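Local atomic coordinates of dihydrodipicolinate synthase (Bacillus anthracis, PDB entry 1XKY), a protein that probably condenses pyruvate with aspartate semialdehyde, as other dihydrodipicolinate synthases do, in the pathway that makes lysine. Residues 265-270 and 292-296; 20-24 and 274-278; 49-53 and 70-74. All coordinates share one frame; numbering follows the deposited sequence.

Interaction 1 of 3, residues 265-270 and 292-296; sequences TALQMV and LQSVM
Leu292 enters the contact with one methyl, CD2, which is directed at the start of 265-270. Leu292 CD2 lies 3.9 Å from Ala266 N and also touches Thr265 CB. Leu292 CG lies against SD and CE of Met269, and the two side chains meet at a slant. Leu284, from a loop, also touches both Leu292 and Thr265.

Gln293 takes part through its CB rather than its amide. Met269 CE rests 4.0 Å from Gln293 CB, and the two side chains cross at about a right angle. Met269 is extended beyond CG, and this carries its sulfur and methyl to helix 286-297.

Met296 lies one turn after Leu292. Its chain bends at chi2 (-54°) and again at chi3 (-64°). These bends bring CG, SD and CE close to the single methyl of Ala266, with Met296 SD 3.9 Å from Ala266 CB. Val220 of helix 218-234 touches both Ala266 and Met296.

No hydrogen bond crosses the contact. The short helix axes come within 10.6 Å at a crossing angle of -57°. Apolar joining of helices 261-269 and 286-297 in this way belongs to the C-terminal helical region that follows the TIM barrel in this family.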
loop_
_atom_site.group_PDB
_atom_site.type_symbol
_atom_site.label_atom_id
_atom_site.label_comp_id
_atom_site.label_asym_id
_atom_site.label_seq_id
_atom_site.Cartn_x
_atom_site.Cartn_y
_atom_site.Cartn_z
ATOM N N THR A 265 14.490 -4.171 -26.460
ATOM C CA THR A 265 13.933 -3.552 -27.655
ATOM C C THR A 265 14.654 -2.241 -27.967
ATOM O O THR A 265 14.969 -1.982 -29.115
ATOM C CB THR A 265 12.410 -3.310 -27.497
ATOM O OG1 THR A 265 11.788 -4.504 -26.995
ATOM C CG2 THR A 265 11.774 -2.911 -28.822
ATOM N N ALA A 266 14.928 -1.436 -26.941
ATOM C CA ALA A 266 15.706 -0.192 -27.087
ATOM C C ALA A 266 17.132 -0.443 -27.617
ATOM O O ALA A 266 17.644 0.317 -28.449
ATOM C CB ALA A 266 15.751 0.563 -25.758
ATOM N N LEU A 267 17.754 -1.523 -27.150
ATOM C CA LEU A 267 19.053 -1.951 -27.663
ATOM C C LEU A 267 18.978 -2.274 -29.161
ATOM O O LEU A 267 19.828 -1.840 -29.942
ATOM C CB LEU A 267 19.568 -3.159 -26.868
ATOM C CG LEU A 267 20.283 -2.808 -25.557
ATOM C CD1 LEU A 267 20.429 -4.021 -24.656
ATOM C CD2 LEU A 267 21.646 -2.184 -25.861
ATOM N N GLN A 268 17.959 -3.036 -29.553
ATOM C CA GLN A 268 17.697 -3.310 -30.966
ATOM C C GLN A 268 17.503 -2.010 -31.760
ATOM O O GLN A 268 18.035 -1.877 -32.859
ATOM C CB GLN A 268 16.491 -4.250 -31.109
ATOM C CG GLN A 268 16.011 -4.495 -32.535
ATOM C CD GLN A 268 14.808 -3.637 -32.903
ATOM O OE1 GLN A 268 13.767 -3.675 -32.227
ATOM N NE2 GLN A 268 14.939 -2.863 -33.979
ATOM N N MET A 269 16.762 -1.055 -31.196
ATOM C CA MET A 269 16.511 0.239 -31.855
ATOM C C MET A 269 17.799 1.033 -32.149
ATOM O O MET A 269 17.847 1.779 -33.130
ATOM C CB MET A 269 15.565 1.110 -31.010
ATOM C CG MET A 269 14.089 0.720 -31.053
ATOM S SD MET A 269 13.104 1.569 -29.777
ATOM C CE MET A 269 11.521 0.793 -30.063
ATOM N N VAL A 270 18.827 0.879 -31.309
ATOM C CA VAL A 270 20.128 1.537 -31.544
ATOM C C VAL A 270 21.177 0.597 -32.141
ATOM O O VAL A 270 22.379 0.811 -31.961
ATOM C CB VAL A 270 20.706 2.212 -30.262
ATOM C CG1 VAL A 270 19.729 3.247 -29.718
ATOM C CG2 VAL A 270 21.064 1.188 -29.180
ATOM N N LEU A 292 7.934 3.580 -26.702
ATOM C CA LEU A 292 9.345 3.515 -26.317
ATOM C C LEU A 292 10.216 4.282 -27.311
ATOM O O LEU A 292 11.120 5.010 -26.914
ATOM C CB LEU A 292 9.806 2.059 -26.229
ATOM C CG LEU A 292 11.298 1.788 -25.999
ATOM C CD1 LEU A 292 11.766 2.433 -24.695
ATOM C CD2 LEU A 292 11.553 0.288 -25.990
ATOM N N GLN A 293 9.931 4.104 -28.600
ATOM C CA GLN A 293 10.698 4.744 -29.668
ATOM C C GLN A 293 10.698 6.264 -29.521
ATOM O O GLN A 293 11.715 6.916 -29.733
ATOM C CB GLN A 293 10.125 4.362 -31.037
ATOM C CG GLN A 293 10.982 4.783 -32.223
ATOM C CD GLN A 293 10.337 4.428 -33.552
ATOM O OE1 GLN A 293 9.157 4.724 -33.791
ATOM N NE2 GLN A 293 11.106 3.791 -34.424
ATOM N N SER A 294 9.552 6.818 -29.142
ATOM C CA SER A 294 9.422 8.264 -29.031
ATOM C C SER A 294 10.241 8.816 -27.864
ATOM O O SER A 294 10.760 9.924 -27.956
ATOM C CB SER A 294 7.953 8.675 -28.947
ATOM O OG SER A 294 7.368 8.610 -30.246
ATOM N N VAL A 295 10.393 8.043 -26.793
ATOM C CA VAL A 295 11.258 8.463 -25.686
ATOM C C VAL A 295 12.732 8.320 -26.090
ATOM O O VAL A 295 13.521 9.251 -25.916
ATOM C CB VAL A 295 10.978 7.687 -24.371
ATOM C CG1 VAL A 295 11.867 8.216 -23.241
ATOM C CG2 VAL A 295 9.512 7.806 -23.980
ATOM N N MET A 296 13.090 7.174 -26.661
ATOM C CA MET A 296 14.463 6.939 -27.123
ATOM C C MET A 296 14.933 8.012 -28.106
ATOM O O MET A 296 16.090 8.455 -28.053
ATOM C CB MET A 296 14.582 5.555 -27.775
ATOM C CG MET A 296 14.469 4.378 -26.801
ATOM S SD MET A 296 15.618 4.455 -25.399
ATOM C CE MET A 296 17.224 4.352 -26.206
#

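Interaction 2 of 3, residues 20-24 and 274-278; sequences MVTPF and VGSVR
Phe24 and Arg278 both leave the backbone with CG beside the backbone N and anti to the carbonyl carbon (chi1 -61° in Phe24). The arginine then runs extended from CG to NE and lays its guanidinium on one face of the Phe24 ring. The two planes are 18° apart. The cation sits off-centre, with Arg278 CZ 4.3 Å from the centroid of the Phe24 ring and Arg278 NE 3.5 Å from Phe24 CZ. On the opposite face, Thr22 O stands 3.6 Å above the Phe24 ring plane, over its centre. At the rim, Ser276 O approaches Phe24 CD1 at 3.3 Å, near the ring plane. Lys264 hydrogen-bonds both of these carbonyl oxygens.

The backbones are joined by one hydrogen bond, Phe24 N to Val274 O at 3.0 Å. The donor lies above the carbonyl plane, 49° out of it. Pro23 CA makes a C-H...O contact to the same oxygen. Gly275 CA returns a similar contact to Phe24 O at 3.3 Å; with no side chain on this residue, the carbonyl can come this close. Val274 packs its CB against Pro23 CB and its CG2 against Val21 CG2, 4.1 Å away.

The Arg278 guanidinium also has polar partners: Glu66 by a salt bridge, and the carbonyl oxygens of Thr61 and Gly28. Bonds to these three groups, together with the ring against one face, should fix its rotation. The Glu66 carboxylate probably balances much of its charge, while the ring adds an off-centre cation-pi term.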
loop_
_atom_site.group_PDB
_atom_site.type_symbol
_atom_site.label_atom_id
_atom_site.label_comp_id
_atom_site.label_asym_id
_atom_site.label_seq_id
_atom_site.Cartn_x
_atom_site.Cartn_y
_atom_site.Cartn_z
ATOM N N MET A 20 23.026 -6.862 -16.725
ATOM C CA MET A 20 23.054 -7.140 -18.153
ATOM C C MET A 20 21.939 -8.069 -18.609
ATOM O O MET A 20 21.692 -9.104 -17.998
ATOM C CB MET A 20 24.399 -7.756 -18.535
ATOM C CG MET A 20 24.681 -7.716 -20.003
ATOM S SD MET A 20 26.236 -8.514 -20.407
ATOM C CE MET A 20 25.881 -10.216 -20.011
ATOM N N VAL A 21 21.288 -7.699 -19.709
ATOM C CA VAL A 21 20.359 -8.587 -20.393
ATOM C C VAL A 21 21.086 -9.810 -20.961
ATOM O O VAL A 21 22.297 -9.790 -21.190
ATOM C CB VAL A 21 19.562 -7.855 -21.531
ATOM C CG1 VAL A 21 18.772 -6.694 -20.962
ATOM C CG2 VAL A 21 20.495 -7.382 -22.666
ATOM N N THR A 22 20.337 -10.885 -21.168
ATOM C CA THR A 22 20.877 -12.089 -21.798
ATOM C C THR A 22 20.380 -12.160 -23.248
ATOM O O THR A 22 19.192 -12.431 -23.485
ATOM C CB THR A 22 20.463 -13.359 -21.032
ATOM O OG1 THR A 22 20.885 -13.259 -19.665
ATOM C CG2 THR A 22 21.102 -14.596 -21.661
ATOM N N PRO A 23 21.266 -11.869 -24.221
ATOM C CA PRO A 23 20.856 -11.972 -25.623
ATOM C C PRO A 23 20.402 -13.377 -26.029
ATOM O O PRO A 23 21.061 -14.366 -25.687
ATOM C CB PRO A 23 22.125 -11.570 -26.398
ATOM C CG PRO A 23 22.917 -10.762 -25.440
ATOM C CD PRO A 23 22.647 -11.359 -24.095
ATOM N N PHE A 24 19.280 -13.445 -26.744
ATOM C CA PHE A 24 18.778 -14.699 -27.305
ATOM C C PHE A 24 18.749 -14.638 -28.827
ATOM O O PHE A 24 18.534 -13.572 -29.432
ATOM C CB PHE A 24 17.364 -15.031 -26.798
ATOM C CG PHE A 24 17.261 -15.224 -25.300
ATOM C CD1 PHE A 24 16.236 -14.617 -24.580
ATOM C CD2 PHE A 24 18.175 -16.013 -24.610
ATOM C CE1 PHE A 24 16.126 -14.788 -23.195
ATOM C CE2 PHE A 24 18.064 -16.194 -23.223
ATOM C CZ PHE A 24 17.042 -15.581 -22.524
ATOM N N VAL A 274 19.637 -7.860 -29.378
ATOM C CA VAL A 274 19.881 -8.884 -28.376
ATOM C C VAL A 274 18.680 -9.845 -28.292
ATOM O O VAL A 274 18.506 -10.552 -27.295
ATOM C CB VAL A 274 20.182 -8.256 -26.984
ATOM C CG1 VAL A 274 21.489 -7.502 -27.020
ATOM C CG2 VAL A 274 19.066 -7.331 -26.532
ATOM N N GLY A 275 17.857 -9.848 -29.341
ATOM C CA GLY A 275 16.733 -10.774 -29.455
ATOM C C GLY A 275 15.551 -10.439 -28.567
ATOM O O GLY A 275 15.430 -9.317 -28.058
ATOM N N SER A 276 14.698 -11.437 -28.368
ATOM C CA SER A 276 13.464 -11.277 -27.627
ATOM C C SER A 276 13.575 -11.851 -26.208
ATOM O O SER A 276 14.675 -11.940 -25.662
ATOM C CB SER A 276 12.330 -11.936 -28.396
ATOM O OG SER A 276 11.094 -11.429 -27.957
ATOM N N VAL A 277 12.431 -12.230 -25.635
ATOM C CA VAL A 277 12.331 -12.694 -24.257
ATOM C C VAL A 277 11.628 -14.036 -24.197
ATOM O O VAL A 277 10.974 -14.452 -25.157
ATOM C CB VAL A 277 11.565 -11.689 -23.351
ATOM C CG1 VAL A 277 12.419 -10.456 -23.073
ATOM C CG2 VAL A 277 10.193 -11.315 -23.960
ATOM N N ARG A 278 11.772 -14.717 -23.062
ATOM C CA ARG A 278 11.140 -16.024 -22.873
ATOM C C ARG A 278 9.885 -15.895 -22.035
ATOM O O ARG A 278 9.857 -15.131 -21.077
ATOM C CB ARG A 278 12.101 -16.992 -22.196
ATOM C CG ARG A 278 13.314 -17.310 -23.028
ATOM C CD ARG A 278 14.157 -18.353 -22.366
ATOM N NE ARG A 278 15.371 -18.647 -23.116
ATOM C CZ ARG A 278 16.325 -19.471 -22.689
ATOM N NH1 ARG A 278 16.210 -20.071 -21.513
ATOM N NH2 ARG A 278 17.403 -19.695 -23.432
#

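Interaction 3 of 3, residues 49-53 and 70-74; sequences AIVVG and LYRHV
Val52 CG1 lies at the edge of the Tyr71 ring, in its plane, 3.8 Å from Tyr71 CD1. Val52 O comes near Tyr71 CE1 as well. Farther round, the tyrosine side chain touches Ala86 of strand 84-87 and Leu99 and Ala103 of helix 93-105, which places it between strand 84-87 and helix 93-105. Its hydroxyl reaches Gly53, just after the strand, through a water. Tyr71 OH donates to the water at 2.6 Å, and the water donates to Gly53 O over a short 2.5 Å.

Val52 carries most of the rest. Its CG1 is anti to the backbone N (chi1 -177°) and is shared by Leu70 and Tyr71, with Leu70 CG 3.7 Å from Val52 CG1. The other methyl meets Val74 tip to tip. Val52 CG2 and Val74 CG1 are 3.4 Å apart, tighter than a usual carbon contact. Ile50, two residues earlier on the same side of the strand, adds a looser touch from CG2 to Val74 CG1. Val84 of strand 84-87 touches both Val52 and Val74.

The strand and helix axes run nearly antiparallel, at 161°, and approach to 9.7 Å. This is the helix-on-strand layer of a beta-alpha-beta crossover, here strand 49-52, helix 64-78 and strand 84-87, the unit from which a TIM barrel is built.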
loop_
_atom_site.group_PDB
_atom_site.type_symbol
_atom_site.label_atom_id
_atom_site.label_comp_id
_atom_site.label_asym_id
_atom_site.label_seq_id
_atom_site.Cartn_x
_atom_site.Cartn_y
_atom_site.Cartn_z
ATOM N N ALA A 49 31.178 -2.717 -13.820
ATOM C CA ALA A 49 31.022 -4.083 -13.329
ATOM C C ALA A 49 29.827 -4.680 -14.046
ATOM O O ALA A 49 28.876 -3.964 -14.364
ATOM C CB ALA A 49 30.805 -4.112 -11.812
ATOM N N ILE A 50 29.871 -5.978 -14.317
ATOM C CA ILE A 50 28.756 -6.629 -14.989
ATOM C C ILE A 50 28.097 -7.671 -14.094
ATOM O O ILE A 50 28.757 -8.590 -13.616
ATOM C CB ILE A 50 29.187 -7.277 -16.316
ATOM C CG1 ILE A 50 29.608 -6.189 -17.306
ATOM C CG2 ILE A 50 28.041 -8.124 -16.903
ATOM C CD1 ILE A 50 30.185 -6.718 -18.590
ATOM N N VAL A 51 26.789 -7.511 -13.882
ATOM C CA VAL A 51 25.981 -8.539 -13.229
ATOM C C VAL A 51 25.413 -9.462 -14.309
ATOM O O VAL A 51 24.679 -9.021 -15.199
ATOM C CB VAL A 51 24.832 -7.952 -12.368
ATOM C CG1 VAL A 51 24.163 -9.060 -11.574
ATOM C CG2 VAL A 51 25.354 -6.877 -11.437
ATOM N N VAL A 52 25.777 -10.740 -14.232
ATOM C CA VAL A 52 25.397 -11.721 -15.236
ATOM C C VAL A 52 24.318 -12.650 -14.707
ATOM O O VAL A 52 24.443 -13.217 -13.607
ATOM C CB VAL A 52 26.588 -12.607 -15.647
ATOM C CG1 VAL A 52 26.177 -13.569 -16.764
ATOM C CG2 VAL A 52 27.760 -11.756 -16.082
ATOM N N GLY A 53 23.280 -12.824 -15.521
ATOM C CA GLY A 53 22.201 -13.763 -15.236
ATOM C C GLY A 53 21.355 -13.375 -14.039
ATOM O O GLY A 53 20.872 -14.244 -13.313
ATOM N N LEU A 70 26.672 -19.221 -19.572
ATOM C CA LEU A 70 26.629 -17.770 -19.686
ATOM C C LEU A 70 27.684 -17.096 -18.813
ATOM O O LEU A 70 28.372 -16.177 -19.277
ATOM C CB LEU A 70 25.227 -17.240 -19.332
ATOM C CG LEU A 70 24.996 -15.734 -19.504
ATOM C CD1 LEU A 70 25.173 -15.314 -20.955
ATOM C CD2 LEU A 70 23.605 -15.343 -18.991
ATOM N N TYR A 71 27.809 -17.539 -17.557
ATOM C CA TYR A 71 28.840 -17.002 -16.661
ATOM C C TYR A 71 30.224 -17.205 -17.279
ATOM O O TYR A 71 31.045 -16.280 -17.319
ATOM C CB TYR A 71 28.850 -17.683 -15.281
ATOM C CG TYR A 71 27.559 -17.669 -14.489
ATOM C CD1 TYR A 71 26.607 -16.650 -14.635
ATOM C CD2 TYR A 71 27.303 -18.672 -13.556
ATOM C CE1 TYR A 71 25.421 -16.666 -13.891
ATOM C CE2 TYR A 71 26.134 -18.688 -12.806
ATOM C CZ TYR A 71 25.195 -17.689 -12.973
ATOM O OH TYR A 71 24.031 -17.733 -12.220
ATOM N N ARG A 72 30.469 -18.431 -17.742
ATOM C CA ARG A 72 31.769 -18.811 -18.283
ATOM C C ARG A 72 32.135 -17.957 -19.498
ATOM O O ARG A 72 33.259 -17.482 -19.607
ATOM C CB ARG A 72 31.771 -20.298 -18.647
ATOM C CG ARG A 72 33.090 -20.815 -19.157
ATOM C CD ARG A 72 32.951 -22.211 -19.745
ATOM N NE ARG A 72 32.759 -23.228 -18.711
ATOM C CZ ARG A 72 31.633 -23.901 -18.478
ATOM N NH1 ARG A 72 30.534 -23.698 -19.207
ATOM N NH2 ARG A 72 31.607 -24.802 -17.500
ATOM N N HIS A 73 31.179 -17.751 -20.394
ATOM C CA HIS A 73 31.423 -16.939 -21.579
ATOM C C HIS A 73 31.713 -15.477 -21.235
ATOM O O HIS A 73 32.632 -14.865 -21.786
ATOM C CB HIS A 73 30.234 -17.001 -22.525
ATOM C CG HIS A 73 30.433 -16.202 -23.774
ATOM N ND1 HIS A 73 31.283 -16.606 -24.778
ATOM C CD2 HIS A 73 29.915 -15.016 -24.171
ATOM C CE1 HIS A 73 31.264 -15.713 -25.752
ATOM N NE2 HIS A 73 30.445 -14.735 -25.407
ATOM N N VAL A 74 30.926 -14.921 -20.318
ATOM C CA VAL A 74 31.098 -13.537 -19.916
ATOM C C VAL A 74 32.445 -13.344 -19.209
ATOM O O VAL A 74 33.131 -12.351 -19.445
ATOM C CB VAL A 74 29.917 -13.044 -19.033
ATOM C CG1 VAL A 74 30.176 -11.639 -18.523
ATOM C CG2 VAL A 74 28.597 -13.106 -19.818
HETATM O O HOH W 1 21.812 -16.543 -12.761
#

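Interaction 2 stands between the other two. Its centre is about 15 Å from that of interaction 1 and about 13 Å from that of interaction 3. Leu267 CD1 of 265-270 packs 3.9 Å from Val21 CG2 and also touches Val274. On the barrel side, Met20 N lies 3.1 Å from Val51 O, a probable backbone hydrogen bond, and Met20 packs on Ile50 and Val74. Interactions 1 and 3 do not touch; their nearest atoms are about 12 Å apart. Segment 20-24 follows strand 16-19 and 49-53 runs off the end of strand 49-52, so both lie at the C-terminal end of the barrel strands, where TIM-barrel enzymes hold their active sites. No potassium ligand seen in this structure belongs to these segments.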